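Local coordinates for glycosyl hydrolase, family 31/fibronectin type III domain protein (Clostridium perfringens, PDB 4UAP), which recognises galacto-configured sugars through a carbohydrate-binding module that holds N-acetylgalactosamine, probably helping to bring the parent glycoside hydrolase to its glycans, at residues A[34-39]-A[73-78]; A[68-73]-A[126-131]. One frame throughout, in Å; residues are numbered along the deposited sequence.

Interaction 1. Residues A[34-39]-A[73-78]. With CA (calcium ion), chain D; NGA (2-acetamido-2-deoxy-beta-D-galactopyranose), chain C.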
ATOM      1  N   SER A  34      -6.580  14.121   1.969  1.00 13.07           N
ATOM      2  CA  SER A  34      -5.280  14.729   1.719  1.00 17.23           C
ATOM      3  C   SER A  34      -4.093  13.823   2.099  1.00 13.54           C
ATOM      4  O   SER A  34      -2.950  14.109   1.731  1.00 12.25           O
ATOM      5  CB  SER A  34      -5.181  16.058   2.471  1.00 18.31           C
ATOM      6  OG  SER A  34      -5.319  15.848   3.865  1.00 20.15           O
ATOM      7  N   SER A  35      -4.364  12.738   2.822  1.00 10.63           N
ATOM      8  CA  SER A  35      -3.309  11.795   3.238  1.00 10.45           C
ATOM      9  C   SER A  35      -3.101  10.616   2.282  1.00  7.62           C
ATOM     10  O   SER A  35      -2.035   9.995   2.275  1.00  7.94           O
ATOM     11  CB  SER A  35      -3.619  11.220   4.629  1.00 11.45           C
ATOM     12  OG  SER A  35      -3.776  12.233   5.610  1.00 14.90           O
ATOM     13  N   ARG A  36      -4.120  10.299   1.490  1.00  6.99           N
ATOM     14  CA  ARG A  36      -4.216   8.979   0.867  1.00  7.48           C
ATOM     15  C   ARG A  36      -3.707   8.868  -0.565  1.00  8.45           C
ATOM     16  O   ARG A  36      -3.703   9.847  -1.313  1.00  7.56           O
ATOM     17  CB  ARG A  36      -5.679   8.508   0.869  1.00  7.50           C
ATOM     18  CG  ARG A  36      -6.358   8.466   2.227  1.00  8.56           C
ATOM     19  CD  ARG A  36      -7.632   7.628   2.142  1.00  6.83           C
ATOM     20  NE  ARG A  36      -8.422   7.994   0.966  1.00  8.28           N
ATOM     21  CZ  ARG A  36      -9.395   8.903   0.955  1.00 11.81           C
ATOM     22  NH1 ARG A  36      -9.736   9.552   2.071  1.00  7.86           N
ATOM     23  NH2 ARG A  36     -10.031   9.160  -0.178  1.00  9.36           N
ATOM     24  N   MET A  37      -3.296   7.650  -0.923  1.00  6.69           N
ATOM     25  CA  MET A  37      -3.216   7.195  -2.308  1.00  7.08           C
ATOM     26  C   MET A  37      -4.535   6.498  -2.649  1.00  8.44           C
ATOM     27  O   MET A  37      -4.945   5.569  -1.945  1.00  7.38           O
ATOM     28  CB  MET A  37      -2.039   6.226  -2.513  1.00  6.57           C
ATOM     29  CG  MET A  37      -1.836   5.748  -3.973  1.00  9.46           C
ATOM     30  SD  MET A  37      -1.175   4.064  -4.168  1.00  3.11           S
ATOM     31  CE  MET A  37      -2.682   3.170  -3.845  1.00  6.56           C
ATOM     32  N   ASP A  38      -5.192   6.949  -3.716  1.00  7.82           N
ATOM     33  CA  ASP A  38      -6.461   6.384  -4.165  1.00  7.76           C
ATOM     34  C   ASP A  38      -6.376   5.986  -5.640  1.00  6.72           C
ATOM     35  O   ASP A  38      -5.803   6.712  -6.450  1.00  5.58           O
ATOM     36  CB  ASP A  38      -7.610   7.395  -4.006  1.00  6.50           C
ATOM     37  CG  ASP A  38      -8.196   7.457  -2.584  1.00  8.74           C
ATOM     38  OD1 ASP A  38      -7.538   7.067  -1.591  1.00  6.90           O
ATOM     39  OD2 ASP A  38      -9.347   7.925  -2.475  1.00  9.86           O
ATOM     40  N   LEU A  39      -6.972   4.853  -5.988  1.00  5.12           N
ATOM     41  CA  LEU A  39      -7.274   4.548  -7.380  1.00  7.63           C
ATOM     42  C   LEU A  39      -8.188   5.651  -7.918  1.00  9.33           C
ATOM     43  O   LEU A  39      -8.892   6.296  -7.135  1.00  4.98           O
ATOM     44  CB  LEU A  39      -7.945   3.180  -7.488  1.00  7.27           C
ATOM     45  CG  LEU A  39      -7.208   2.137  -8.323  1.00 11.22           C
ATOM     46  CD1 LEU A  39      -5.809   1.903  -7.776  1.00  7.43           C
ATOM     47  CD2 LEU A  39      -8.013   0.835  -8.386  1.00  9.07           C
ATOM     48  N   TYR A  73      -1.434   1.372   6.450  1.00  4.78           N
ATOM     49  CA  TYR A  73      -2.506   2.077   7.133  1.00  8.00           C
ATOM     50  C   TYR A  73      -3.724   2.174   6.221  1.00  7.85           C
ATOM     51  O   TYR A  73      -3.673   2.775   5.143  1.00  6.54           O
ATOM     52  CB  TYR A  73      -2.042   3.463   7.576  1.00  7.37           C
ATOM     53  CG  TYR A  73      -1.005   3.427   8.682  1.00  9.39           C
ATOM     54  CD1 TYR A  73       0.345   3.215   8.395  1.00 10.62           C
ATOM     55  CD2 TYR A  73      -1.379   3.602  10.017  1.00 13.27           C
ATOM     56  CE1 TYR A  73       1.293   3.181   9.407  1.00 15.31           C
ATOM     57  CE2 TYR A  73      -0.435   3.557  11.038  1.00 15.38           C
ATOM     58  CZ  TYR A  73       0.891   3.357  10.727  1.00 16.12           C
ATOM     59  OH  TYR A  73       1.820   3.330  11.737  1.00 20.31           O
ATOM     60  N   ASN A  74      -4.817   1.560   6.662  1.00  8.36           N
ATOM     61  CA  ASN A  74      -6.013   1.443   5.849  1.00  8.96           C
ATOM     62  C   ASN A  74      -6.983   2.588   6.090  1.00  9.01           C
ATOM     63  O   ASN A  74      -6.984   3.198   7.155  1.00  7.98           O
ATOM     64  CB  ASN A  74      -6.704   0.109   6.122  1.00  9.22           C
ATOM     65  CG  ASN A  74      -5.836  -1.067   5.736  1.00 10.52           C
ATOM     66  OD1 ASN A  74      -5.354  -1.138   4.609  1.00  9.19           O
ATOM     67  ND2 ASN A  74      -5.592  -1.971   6.684  1.00  9.02           N
ATOM     68  N   ARG A  75      -7.806   2.873   5.088  1.00  6.64           N
ATOM     69  CA  ARG A  75      -8.752   3.972   5.197  1.00  7.53           C
ATOM     70  C   ARG A  75      -9.885   3.579   6.134  1.00  7.26           C
ATOM     71  O   ARG A  75     -10.621   2.633   5.863  1.00  9.51           O
ATOM     72  CB  ARG A  75      -9.307   4.367   3.828  1.00  6.68           C
ATOM     73  CG  ARG A  75     -10.273   5.549   3.910  1.00  9.64           C
ATOM     74  CD  ARG A  75     -10.949   5.807   2.585  1.00  9.01           C
ATOM     75  NE  ARG A  75     -11.868   6.931   2.692  1.00 13.58           N
ATOM     76  CZ  ARG A  75     -12.556   7.421   1.668  1.00 18.32           C
ATOM     77  NH1 ARG A  75     -12.427   6.874   0.464  1.00 11.95           N
ATOM     78  NH2 ARG A  75     -13.369   8.452   1.854  1.00 14.68           N
ATOM     79  N   MET A  76     -10.022   4.315   7.231  1.00  8.71           N
ATOM     80  CA  MET A  76     -11.038   4.003   8.234  1.00  9.16           C
ATOM     81  C   MET A  76     -12.090   5.106   8.321  1.00 11.17           C
ATOM     82  O   MET A  76     -11.810   6.277   8.040  1.00  9.44           O
ATOM     83  CB  MET A  76     -10.399   3.793   9.616  1.00  8.23           C
ATOM     84  CG  MET A  76      -9.233   2.790   9.630  1.00  8.52           C
ATOM     85  SD  MET A  76      -9.648   1.137   9.032  1.00  6.61           S
ATOM     86  CE  MET A  76     -10.552   0.515  10.447  1.00 13.61           C
ATOM     87  N   ASN A  77     -13.300   4.723   8.714  1.00  9.69           N
ATOM     88  CA  ASN A  77     -14.342   5.698   9.014  1.00 11.33           C
ATOM     89  C   ASN A  77     -14.095   6.278  10.389  1.00 17.59           C
ATOM     90  O   ASN A  77     -13.369   5.685  11.180  1.00 15.75           O
ATOM     91  CB  ASN A  77     -15.721   5.047   8.954  1.00 12.02           C
ATOM     92  CG  ASN A  77     -16.016   4.469   7.601  1.00  8.40           C
ATOM     93  OD1 ASN A  77     -15.806   5.127   6.581  1.00  9.51           O
ATOM     94  ND2 ASN A  77     -16.504   3.235   7.575  1.00  8.01           N
ATOM     95  N   SER A  78     -14.707   7.423  10.685  1.00 17.56           N
ATOM     96  CA  SER A  78     -14.488   8.082  11.974  1.00 21.29           C
ATOM     97  C   SER A  78     -14.873   7.192  13.162  1.00 18.95           C
ATOM     98  O   SER A  78     -14.315   7.335  14.245  1.00 21.73           O
ATOM     99  CB  SER A  78     -15.271   9.400  12.043  1.00 24.38           C
ATOM    100  OG  SER A  78     -16.665   9.156  11.960  1.00 26.24           O
TER
HETATM  101 CA    CA D 202      -0.081   9.283   3.445  1.00  7.87          CA
HETATM  102  C1  NGA C 201     -16.277   8.098  -3.228  1.00 33.04           C
HETATM  103  C2  NGA C 201     -15.511   8.448  -1.956  1.00 24.90           C
HETATM  104  C3  NGA C 201     -14.101   8.871  -2.311  1.00 19.79           C
HETATM  105  C4  NGA C 201     -13.471   7.793  -3.183  1.00 17.64           C
HETATM  106  C5  NGA C 201     -14.292   7.667  -4.467  1.00 16.62           C
HETATM  107  C6  NGA C 201     -13.823   6.614  -5.464  1.00 21.30           C
HETATM  108  C7  NGA C 201     -16.544   9.388   0.077  1.00 34.18           C
HETATM  109  C8  NGA C 201     -17.194  10.595   0.690  1.00 28.63           C
HETATM  110  N2  NGA C 201     -16.180   9.512  -1.205  1.00 28.96           N
HETATM  111  O1  NGA C 201     -17.410   7.350  -2.857  1.00 38.69           O
HETATM  112  O3  NGA C 201     -13.403   9.077  -1.106  1.00 20.64           O
HETATM  113  O4  NGA C 201     -13.488   6.573  -2.473  1.00 16.40           O
HETATM  114  O5  NGA C 201     -15.589   7.270  -4.135  1.00 28.17           O
HETATM  115  O6  NGA C 201     -14.753   6.526  -6.539  1.00 13.30           O
HETATM  116  O7  NGA C 201     -16.375   8.362   0.753  1.00 23.92           O
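Arg75 runs straight out from its backbone, CG opposite the amide nitrogen (chi1 -178°) and the chain extended to NE, whereas Arg36 bends at chi3 (-46°), and the two torsion sets lay one guanidinium flat upon the other. The centres are 3.6 Å apart and the planes differ by 7°, an offset stack of two like-charged groups. The carboxylates of Asp38 and Asp33 probably offset the paired charge. Asp38 holds Arg36 side-on, OD1 taking NE at 2.9 Å and OD2 taking NH2 at 2.7 Å, the latter bond nearly straight; Asp33 forms a second salt bridge with Arg36 NH1. Asp38 OD2 also accepts from Trp41 NE1 and so probably helps to position two pocket residues. This is the galactose-type site of a family 32 carbohydrate-binding module, set in loops at one end of a beta-sandwich. The edge of the Arg75 guanidinium faces N-acetylgalactosamine: NH1 donates to O3 at 2.9 Å and to O4 at 3.1 Å, while NH2 adds weak bonds to O3 and O7. O4 is the axial hydroxyl that marks the galacto configuration. Ser35 gives its carbonyl O to the calcium ion at 2.4 Å, alongside Asp26 and Glu144.

Interaction 2. Residues A[68-73]-A[126-131]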
ATOM      1  N   GLU A  68      12.067  -5.055  10.597  1.00 10.65           N
ATOM      2  CA  GLU A  68      11.185  -5.682  11.578  1.00 14.27           C
ATOM      3  C   GLU A  68       9.798  -5.917  10.964  1.00 12.23           C
ATOM      4  O   GLU A  68       9.204  -6.980  11.134  1.00 11.50           O
ATOM      5  CB  GLU A  68      11.071  -4.822  12.840  1.00 14.15           C
ATOM      6  CG  GLU A  68      12.373  -4.689  13.627  1.00 28.91           C
ATOM      7  CD  GLU A  68      12.725  -5.942  14.446  1.00 42.13           C
ATOM      8  OE1 GLU A  68      12.134  -7.024  14.206  1.00 34.02           O
ATOM      9  OE2 GLU A  68      13.600  -5.835  15.339  1.00 44.45           O
ATOM     10  N   ASN A  69       9.291  -4.928  10.234  1.00  9.31           N
ATOM     11  CA  ASN A  69       7.979  -5.053   9.593  1.00  9.24           C
ATOM     12  C   ASN A  69       7.743  -3.974   8.558  1.00  8.92           C
ATOM     13  O   ASN A  69       8.500  -3.010   8.481  1.00 10.05           O
ATOM     14  CB  ASN A  69       6.851  -4.987  10.644  1.00  9.88           C
ATOM     15  CG  ASN A  69       6.589  -3.559  11.147  1.00 16.24           C
ATOM     16  OD1 ASN A  69       6.096  -2.699  10.410  1.00 12.86           O
ATOM     17  ND2 ASN A  69       6.904  -3.313  12.408  1.00 14.13           N
ATOM     18  N   PHE A  70       6.686  -4.124   7.768  1.00  7.29           N
ATOM     19  CA  PHE A  70       6.079  -2.937   7.197  1.00  8.40           C
ATOM     20  C   PHE A  70       4.609  -2.930   7.592  1.00  8.14           C
ATOM     21  O   PHE A  70       4.014  -3.976   7.874  1.00  6.45           O
ATOM     22  CB  PHE A  70       6.295  -2.828   5.674  1.00  8.82           C
ATOM     23  CG  PHE A  70       5.704  -3.944   4.859  1.00  9.46           C
ATOM     24  CD1 PHE A  70       4.367  -3.921   4.486  1.00 10.98           C
ATOM     25  CD2 PHE A  70       6.506  -4.980   4.405  1.00 10.33           C
ATOM     26  CE1 PHE A  70       3.837  -4.931   3.707  1.00 13.59           C
ATOM     27  CE2 PHE A  70       5.975  -6.004   3.628  1.00 10.96           C
ATOM     28  CZ  PHE A  70       4.646  -5.974   3.275  1.00  8.82           C
ATOM     29  N   THR A  71       4.059  -1.724   7.663  1.00  6.99           N
ATOM     30  CA  THR A  71       2.729  -1.480   8.186  1.00  6.42           C
ATOM     31  C   THR A  71       1.931  -0.657   7.195  1.00  9.43           C
ATOM     32  O   THR A  71       2.334   0.453   6.838  1.00  6.63           O
ATOM     33  CB  THR A  71       2.784  -0.737   9.529  1.00  9.26           C
ATOM     34  OG1 THR A  71       3.461  -1.554  10.498  1.00 12.29           O
ATOM     35  CG2 THR A  71       1.383  -0.413  10.019  1.00  9.93           C
ATOM     36  N   ILE A  72       0.807  -1.217   6.756  1.00  5.70           N
ATOM     37  CA  ILE A  72      -0.098  -0.563   5.830  1.00  8.11           C
ATOM     38  C   ILE A  72      -1.229   0.072   6.638  1.00  8.40           C
ATOM     39  O   ILE A  72      -1.876  -0.606   7.438  1.00  7.17           O
ATOM     40  CB  ILE A  72      -0.669  -1.567   4.796  1.00  8.02           C
ATOM     41  CG1 ILE A  72       0.480  -2.269   4.044  1.00  8.44           C
ATOM     42  CG2 ILE A  72      -1.617  -0.860   3.819  1.00  7.32           C
ATOM     43  CD1 ILE A  72       0.039  -3.443   3.171  1.00  8.80           C
ATOM     44  N   TYR A  73      -1.434   1.372   6.450  1.00  4.78           N
ATOM     45  CA  TYR A  73      -2.506   2.077   7.133  1.00  8.00           C
ATOM     46  C   TYR A  73      -3.724   2.174   6.221  1.00  7.85           C
ATOM     47  O   TYR A  73      -3.673   2.775   5.143  1.00  6.54           O
ATOM     48  CB  TYR A  73      -2.042   3.463   7.576  1.00  7.37           C
ATOM     49  CG  TYR A  73      -1.005   3.427   8.682  1.00  9.39           C
ATOM     50  CD1 TYR A  73       0.345   3.215   8.395  1.00 10.62           C
ATOM     51  CD2 TYR A  73      -1.379   3.602  10.017  1.00 13.27           C
ATOM     52  CE1 TYR A  73       1.293   3.181   9.407  1.00 15.31           C
ATOM     53  CE2 TYR A  73      -0.435   3.557  11.038  1.00 15.38           C
ATOM     54  CZ  TYR A  73       0.891   3.357  10.727  1.00 16.12           C
ATOM     55  OH  TYR A  73       1.820   3.330  11.737  1.00 20.31           O
ATOM     56  N   ILE A 126      10.653  -4.406  -1.980  1.00  8.40           N
ATOM     57  CA  ILE A 126       9.437  -5.067  -1.536  1.00  5.71           C
ATOM     58  C   ILE A 126       8.316  -4.644  -2.462  1.00  8.12           C
ATOM     59  O   ILE A 126       8.145  -3.457  -2.756  1.00  6.54           O
ATOM     60  CB  ILE A 126       9.110  -4.728  -0.066  1.00 11.86           C
ATOM     61  CG1 ILE A 126      10.095  -5.463   0.854  1.00 14.98           C
ATOM     62  CG2 ILE A 126       7.675  -5.119   0.275  1.00  8.83           C
ATOM     63  CD1 ILE A 126       9.887  -5.200   2.317  1.00 17.64           C
ATOM     64  N   VAL A 127       7.583  -5.620  -2.970  1.00  6.27           N
ATOM     65  CA  VAL A 127       6.490  -5.318  -3.875  1.00  6.56           C
ATOM     66  C   VAL A 127       5.204  -5.719  -3.201  1.00  6.07           C
ATOM     67  O   VAL A 127       5.036  -6.878  -2.826  1.00  8.20           O
ATOM     68  CB  VAL A 127       6.623  -6.043  -5.218  1.00  8.04           C
ATOM     69  CG1 VAL A 127       5.449  -5.667  -6.128  1.00 10.80           C
ATOM     70  CG2 VAL A 127       7.970  -5.706  -5.880  1.00  6.94           C
ATOM     71  N   ILE A 128       4.324  -4.743  -3.016  1.00  6.50           N
ATOM     72  CA  ILE A 128       3.042  -4.951  -2.337  1.00  5.48           C
ATOM     73  C   ILE A 128       1.917  -4.835  -3.343  1.00  7.15           C
ATOM     74  O   ILE A 128       1.809  -3.833  -4.038  1.00  8.28           O
ATOM     75  CB  ILE A 128       2.819  -3.927  -1.213  1.00  6.89           C
ATOM     76  CG1 ILE A 128       3.965  -4.015  -0.198  1.00  8.40           C
ATOM     77  CG2 ILE A 128       1.436  -4.146  -0.543  1.00  6.59           C
ATOM     78  CD1 ILE A 128       3.970  -2.922   0.833  1.00  9.29           C
ATOM     79  N   THR A 129       1.078  -5.857  -3.432  1.00  8.69           N
ATOM     80  CA  THR A 129       0.005  -5.826  -4.406  1.00  9.00           C
ATOM     81  C   THR A 129      -1.353  -5.860  -3.723  1.00  8.63           C
ATOM     82  O   THR A 129      -1.687  -6.829  -3.044  1.00  8.25           O
ATOM     83  CB  THR A 129       0.105  -6.999  -5.397  1.00 10.14           C
ATOM     84  OG1 THR A 129       1.423  -7.033  -5.956  1.00 13.04           O
ATOM     85  CG2 THR A 129      -0.894  -6.809  -6.523  1.00 10.94           C
ATOM     86  N   ALA A 130      -2.116  -4.785  -3.895  1.00  6.77           N
ATOM     87  CA  ALA A 130      -3.514  -4.758  -3.482  1.00 10.74           C
ATOM     88  C   ALA A 130      -4.341  -5.618  -4.446  1.00  9.60           C
ATOM     89  O   ALA A 130      -4.343  -5.380  -5.652  1.00  8.33           O
ATOM     90  CB  ALA A 130      -4.026  -3.323  -3.445  1.00  9.14           C
ATOM     91  N   LEU A 131      -5.025  -6.622  -3.905  1.00 10.48           N
ATOM     92  CA  LEU A 131      -5.739  -7.601  -4.721  1.00  9.43           C
ATOM     93  C   LEU A 131      -7.233  -7.331  -4.742  1.00 12.18           C
ATOM     94  O   LEU A 131      -7.904  -7.605  -5.731  1.00 14.34           O
ATOM     95  CB  LEU A 131      -5.493  -9.022  -4.206  1.00  8.81           C
ATOM     96  CG  LEU A 131      -4.035  -9.454  -4.138  1.00 12.96           C
ATOM     97  CD1 LEU A 131      -3.929 -10.798  -3.425  1.00 11.03           C
ATOM     98  CD2 LEU A 131      -3.470  -9.526  -5.548  1.00 15.38           C
TER
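The Phe70 ring meets two isoleucines of the facing strand, neither of them squarely over a face nor at an edge. Both approach from the same side of the ring plane, Ile128 beyond the CE1 half of the rim, its CD1 3.5 Å from CE1, and Ile126 beyond the CE2 half, its CG2 3.9 Å from CE2 and its CD1 4.0 Å from CD2. Elsewhere the same ring stacks with Tyr116. The contact joins the two sheets of a beta-sandwich: strand 69-73 and strand 126-131 lie in opposing layers, their axes 11.1 Å apart at closest approach and running in roughly the same direction, with 29° between them. Such spacing leaves the backbones well separated and lets apolar side chains interlock in the interior. Phe70 and Ile72, two residues apart, both direct their CB toward the other sheet, and Ile126 and Ile128 answer with the same alternation. The phenylalanine adopts the rotamer in which CG sits between the amide nitrogen and the carbonyl carbon (chi1 62°), which carries the ring to where both isoleucines reach it. The Phe70 and Ile128 side chains come from opposite directions, whereas Ile72 and Ile128 slide past each other. Val90 and Phe59, on the strands flanking strand 125-133 in its sheet, also touch Ile128, and Ile142 and Met87 touch Ile72, one from each layer. Between the two segments, the remaining approach is methyl to methyl, Ile72 CD1 to Ile128 CG2 at 4.0 Å.

Both draw on strand 64-74, and their segments overlap at Tyr73, which carries neither contact, yet they illustrate how one strand can serve two different purposes along its length. Interaction 2 lies near the centre of the chain, where alternating residues project into the interior between the sheets and the contact is wholly apolar. About 15 Å away, centre to centre, where the strand gives way to a loop, interaction 1 is also buried, with the bound sugar counted, but its chemistry is charged and directional: guanidinium groups, a carboxylate and sugar hydroxyls. The partners differ too. Segment 126-131 belongs to the opposite sheet, whereas strand 37-38 pairs with strand 141-149 in the sheet of strand 64-74 itself.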